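PDB 3BTV: Galactose/lactose metabolism regulatory protein GAL80 from Saccharomyces cerevisiae, which represses the galactose and lactose metabolic genes of yeast by binding the activator GAL4 and blocking its activity when no inducing sugar is present. Local coordinates for residues Ala19-Ala31 / Ile43-Tyr56. The protein carries 1 engineered substitution. Residues are numbered along the deposited sequence; the frame is centred on the assembly and turned at random.
Sequences APIRVGFVGLNAA and ILQLSSQFQITALY
Ile21 and Phe50 run alongside each other off the same face of the sheet, Ile21 CD1 reaching to 3.5 Å from Phe50 CE2. With CG anti to the carbonyl carbon (chi1 -65°), the Phe50 ring leans back over the neighbouring strand, where Val23 CG2 meets its edge at CD2, 3.8 Å away. Tyr372 of helix 363-380 packs edge-to-face with the same ring. An alanine in place of Ile21 would probably open a gap beside Phe50 and leave that ring freer to shift. Farther along this face, Leu55 CD1 sits 3.6 Å from Phe25 CB, and Leu28 CD2 bridges the methyl ends of Ile52 and Leu55. Ile43, from the helix that links the two strands, meets the Phe25 ring obliquely, its CD1 4.2 Å from Phe25 CE2. Strand 21-26, helix 39-45 and strand 50-56 form the opening beta-alpha-beta unit of the Rossmann fold, its strands parallel neighbours in the sheet. Their backbones join through Gln51 N to Ile21 O and Val23 N to Gln51 O, the latter 2.7 Å long. At Thr53 an extra residue makes a beta bulge: Val23 O accepts from Thr53 N at 3.1 Å and, weakly, from Ala54 N. Beyond the bulge the strands pair again, Tyr56 N donating to Phe25 O at 3.0 Å. On the other face Arg22 turns out, and Thr53 CG2 lies against its CB at 3.8 Å, while the Thr53 hydroxyl bonds to Thr89 O. The Arg22 side chain then runs on to a salt bridge with Asp91.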
loop_
_atom_site.group_PDB
_atom_site.type_symbol
_atom_site.label_atom_id
_atom_site.label_comp_id
_atom_site.label_asym_id
_atom_site.label_seq_id
_atom_site.Cartn_x
_atom_site.Cartn_y
_atom_site.Cartn_z
ATOM N N ALA B 19 45.028 13.948 18.911
ATOM C CA ALA B 19 43.996 13.930 17.881
ATOM C C ALA B 19 42.985 12.790 18.070
ATOM O O ALA B 19 41.788 13.046 18.187
ATOM C CB ALA B 19 44.627 13.879 16.483
ATOM N N PRO B 20 43.467 11.534 18.127
ATOM C CA PRO B 20 42.584 10.359 18.106
ATOM C C PRO B 20 41.440 10.424 19.116
ATOM O O PRO B 20 41.655 10.751 20.286
ATOM C CB PRO B 20 43.523 9.206 18.476
ATOM C CG PRO B 20 44.868 9.675 18.102
ATOM C CD PRO B 20 44.872 11.152 18.353
ATOM N N ILE B 21 40.236 10.102 18.653
ATOM C CA ILE B 21 39.062 10.027 19.518
ATOM C C ILE B 21 39.113 8.749 20.359
ATOM O O ILE B 21 39.112 7.642 19.820
ATOM C CB ILE B 21 37.764 10.080 18.683
ATOM C CG1 ILE B 21 37.732 11.359 17.848
ATOM C CG2 ILE B 21 36.539 10.012 19.573
ATOM C CD1 ILE B 21 36.519 11.480 16.959
ATOM N N ARG B 22 39.181 8.906 21.680
ATOM C CA ARG B 22 39.290 7.766 22.592
ATOM C C ARG B 22 37.930 7.121 22.860
ATOM O O ARG B 22 37.014 7.773 23.366
ATOM C CB ARG B 22 39.936 8.193 23.911
ATOM C CG ARG B 22 41.349 8.749 23.775
ATOM C CD ARG B 22 41.888 9.195 25.126
ATOM N NE ARG B 22 41.061 10.241 25.724
ATOM C CZ ARG B 22 41.173 10.660 26.981
ATOM N NH1 ARG B 22 42.078 10.120 27.786
ATOM N NH2 ARG B 22 40.379 11.619 27.437
ATOM N N VAL B 23 37.810 5.834 22.542
ATOM C CA VAL B 23 36.515 5.156 22.565
ATOM C C VAL B 23 36.397 4.036 23.600
ATOM O O VAL B 23 37.208 3.113 23.622
ATOM C CB VAL B 23 36.184 4.569 21.173
ATOM C CG1 VAL B 23 34.812 3.910 21.177
ATOM C CG2 VAL B 23 36.256 5.655 20.117
ATOM N N GLY B 24 35.365 4.124 24.440
ATOM C CA GLY B 24 35.018 3.078 25.390
ATOM C C GLY B 24 33.836 2.262 24.885
ATOM O O GLY B 24 32.802 2.812 24.505
ATOM N N PHE B 25 33.981 0.943 24.896
ATOM C CA PHE B 25 33.005 0.082 24.244
ATOM C C PHE B 25 32.297 -0.906 25.177
ATOM O O PHE B 25 32.938 -1.681 25.898
ATOM C CB PHE B 25 33.681 -0.677 23.113
ATOM C CG PHE B 25 32.855 -0.758 21.881
ATOM C CD1 PHE B 25 31.851 -1.699 21.772
ATOM C CD2 PHE B 25 33.067 0.122 20.837
ATOM C CE1 PHE B 25 31.077 -1.771 20.638
ATOM C CE2 PHE B 25 32.297 0.061 19.703
ATOM C CZ PHE B 25 31.301 -0.889 19.598
ATOM N N VAL B 26 30.971 -0.871 25.151
ATOM C CA VAL B 26 30.159 -1.878 25.819
ATOM C C VAL B 26 29.464 -2.746 24.774
ATOM O O VAL B 26 28.603 -2.266 24.032
ATOM C CB VAL B 26 29.072 -1.242 26.698
ATOM C CG1 VAL B 26 28.299 -2.325 27.435
ATOM C CG2 VAL B 26 29.681 -0.263 27.686
ATOM N N GLY B 27 29.834 -4.021 24.710
ATOM C CA GLY B 27 29.155 -4.947 23.822
ATOM C C GLY B 27 30.030 -5.425 22.685
ATOM O O GLY B 27 29.549 -6.033 21.726
ATOM N N LEU B 28 31.324 -5.142 22.790
ATOM C CA LEU B 28 32.280 -5.609 21.793
ATOM C C LEU B 28 32.884 -6.944 22.211
ATOM O O LEU B 28 33.462 -7.061 23.285
ATOM C CB LEU B 28 33.396 -4.589 21.590
ATOM C CG LEU B 28 34.516 -5.101 20.689
ATOM C CD1 LEU B 28 33.940 -5.585 19.354
ATOM C CD2 LEU B 28 35.573 -4.021 20.487
ATOM N N ASN B 29 32.746 -7.950 21.356
ATOM C CA ASN B 29 33.283 -9.269 21.650
ATOM C C ASN B 29 33.919 -9.889 20.416
ATOM O O ASN B 29 33.232 -10.177 19.435
ATOM C CB ASN B 29 32.183 -10.181 22.183
ATOM C CG ASN B 29 32.703 -11.544 22.587
ATOM O OD1 ASN B 29 33.814 -11.940 22.224
ATOM N ND2 ASN B 29 31.898 -12.274 23.345
ATOM N N ALA B 30 35.230 -10.104 20.472
ATOM C CA ALA B 30 35.969 -10.580 19.304
ATOM C C ALA B 30 35.482 -11.930 18.773
ATOM O O ALA B 30 35.728 -12.266 17.611
ATOM C CB ALA B 30 37.451 -10.636 19.605
ATOM N N ALA B 31 34.792 -12.697 19.616
ATOM C CA ALA B 31 34.338 -14.033 19.229
ATOM C C ALA B 31 32.845 -14.120 18.931
ATOM O O ALA B 31 32.389 -15.075 18.306
ATOM C CB ALA B 31 34.710 -15.044 20.295
ATOM N N ILE B 43 36.191 1.206 12.990
ATOM C CA ILE B 43 37.195 1.810 13.856
ATOM C C ILE B 43 38.605 1.362 13.473
ATOM O O ILE B 43 39.579 2.100 13.653
ATOM C CB ILE B 43 36.937 1.466 15.335
ATOM C CG1 ILE B 43 35.543 1.941 15.757
ATOM C CG2 ILE B 43 38.020 2.070 16.228
ATOM C CD1 ILE B 43 35.216 1.665 17.210
ATOM N N LEU B 44 38.704 0.147 12.940
ATOM C CA LEU B 44 39.989 -0.414 12.546
ATOM C C LEU B 44 40.577 0.380 11.386
ATOM O O LEU B 44 41.778 0.648 11.339
ATOM C CB LEU B 44 39.817 -1.880 12.148
ATOM C CG LEU B 44 41.081 -2.684 11.850
ATOM C CD1 LEU B 44 42.061 -2.596 13.011
ATOM C CD2 LEU B 44 40.723 -4.131 11.553
ATOM N N GLN B 45 39.710 0.767 10.461
ATOM C CA GLN B 45 40.124 1.469 9.254
ATOM C C GLN B 45 40.445 2.940 9.528
ATOM O O GLN B 45 41.300 3.537 8.870
ATOM C CB GLN B 45 39.036 1.346 8.190
ATOM C CG GLN B 45 39.544 1.460 6.764
ATOM C CD GLN B 45 38.643 0.747 5.779
ATOM O OE1 GLN B 45 37.615 0.187 6.157
ATOM N NE2 GLN B 45 39.026 0.758 4.508
ATOM N N LEU B 46 39.756 3.518 10.504
ATOM C CA LEU B 46 39.990 4.904 10.890
ATOM C C LEU B 46 40.842 4.952 12.153
ATOM O O LEU B 46 40.575 5.724 13.078
ATOM C CB LEU B 46 38.654 5.620 11.095
ATOM C CG LEU B 46 37.717 5.509 9.888
ATOM C CD1 LEU B 46 36.265 5.830 10.247
ATOM C CD2 LEU B 46 38.203 6.391 8.740
ATOM N N SER B 47 41.871 4.109 12.171
ATOM C CA SER B 47 42.776 3.965 13.305
ATOM C C SER B 47 43.334 5.301 13.768
ATOM O O SER B 47 43.702 5.460 14.929
ATOM C CB SER B 47 43.931 3.045 12.916
ATOM O OG SER B 47 44.507 3.472 11.692
ATOM N N SER B 48 43.407 6.258 12.851
ATOM C CA SER B 48 43.905 7.585 13.180
ATOM C C SER B 48 42.900 8.341 14.036
ATOM O O SER B 48 43.222 8.797 15.138
ATOM C CB SER B 48 44.191 8.373 11.903
ATOM O OG SER B 48 44.985 7.612 11.012
ATOM N N GLN B 49 41.677 8.456 13.524
ATOM C CA GLN B 49 40.638 9.250 14.169
ATOM C C GLN B 49 40.051 8.605 15.422
ATOM O O GLN B 49 39.464 9.296 16.253
ATOM C CB GLN B 49 39.507 9.557 13.184
ATOM C CG GLN B 49 39.919 10.370 11.975
ATOM C CD GLN B 49 40.159 9.511 10.753
ATOM O OE1 GLN B 49 39.632 9.788 9.676
ATOM N NE2 GLN B 49 40.949 8.454 10.914
ATOM N N PHE B 50 40.198 7.289 15.552
ATOM C CA PHE B 50 39.612 6.574 16.681
ATOM C C PHE B 50 40.563 5.565 17.307
ATOM O O PHE B 50 41.312 4.883 16.607
ATOM C CB PHE B 50 38.339 5.844 16.248
ATOM C CG PHE B 50 37.222 6.755 15.817
ATOM C CD1 PHE B 50 36.981 6.989 14.470
ATOM C CD2 PHE B 50 36.401 7.359 16.755
ATOM C CE1 PHE B 50 35.949 7.819 14.062
ATOM C CE2 PHE B 50 35.366 8.187 16.359
ATOM C CZ PHE B 50 35.139 8.417 15.010
ATOM N N GLN B 51 40.511 5.463 18.629
ATOM C CA GLN B 51 41.257 4.447 19.352
ATOM C C GLN B 51 40.440 3.890 20.514
ATOM O O GLN B 51 39.865 4.644 21.298
ATOM C CB GLN B 51 42.585 5.012 19.863
ATOM C CG GLN B 51 43.731 4.901 18.871
ATOM C CD GLN B 51 43.984 3.469 18.439
ATOM O OE1 GLN B 51 43.384 2.981 17.482
ATOM N NE2 GLN B 51 44.882 2.789 19.144
ATOM N N ILE B 52 40.395 2.566 20.618
ATOM C CA ILE B 52 39.689 1.905 21.709
ATOM C C ILE B 52 40.554 1.842 22.963
ATOM O O ILE B 52 41.461 1.015 23.065
ATOM C CB ILE B 52 39.241 0.488 21.301
ATOM C CG1 ILE B 52 38.147 0.567 20.229
ATOM C CG2 ILE B 52 38.740 -0.287 22.503
ATOM C CD1 ILE B 52 37.691 -0.788 19.710
ATOM N N THR B 53 40.263 2.718 23.919
ATOM C CA THR B 53 41.064 2.821 25.130
ATOM C C THR B 53 40.404 2.136 26.323
ATOM O O THR B 53 41.030 1.946 27.364
ATOM C CB THR B 53 41.335 4.291 25.497
ATOM O OG1 THR B 53 40.105 4.924 25.875
ATOM C CG2 THR B 53 41.951 5.032 24.317
ATOM N N ALA B 54 39.138 1.771 26.171
ATOM C CA ALA B 54 38.403 1.134 27.255
ATOM C C ALA B 54 37.426 0.098 26.719
ATOM O O ALA B 54 37.003 0.168 25.566
ATOM C CB ALA B 54 37.672 2.173 28.076
ATOM N N LEU B 55 37.060 -0.858 27.566
ATOM C CA LEU B 55 36.181 -1.945 27.151
ATOM C C LEU B 55 35.518 -2.506 28.397
ATOM O O LEU B 55 36.172 -2.656 29.428
ATOM C CB LEU B 55 37.006 -3.040 26.474
ATOM C CG LEU B 55 36.462 -3.706 25.218
ATOM C CD1 LEU B 55 36.444 -2.710 24.080
ATOM C CD2 LEU B 55 37.300 -4.918 24.847
ATOM N N TYR B 56 34.228 -2.817 28.317
ATOM C CA TYR B 56 33.553 -3.405 29.473
ATOM C C TYR B 56 32.490 -4.432 29.123
ATOM O O TYR B 56 31.778 -4.298 28.139
ATOM C CB TYR B 56 32.925 -2.332 30.365
ATOM C CG TYR B 56 31.941 -2.904 31.362
ATOM C CD1 TYR B 56 32.377 -3.460 32.561
ATOM C CD2 TYR B 56 30.576 -2.908 31.097
ATOM C CE1 TYR B 56 31.481 -3.994 33.475
ATOM C CE2 TYR B 56 29.673 -3.441 32.003
ATOM C CZ TYR B 56 30.132 -3.982 33.193
ATOM O OH TYR B 56 29.237 -4.511 34.094
#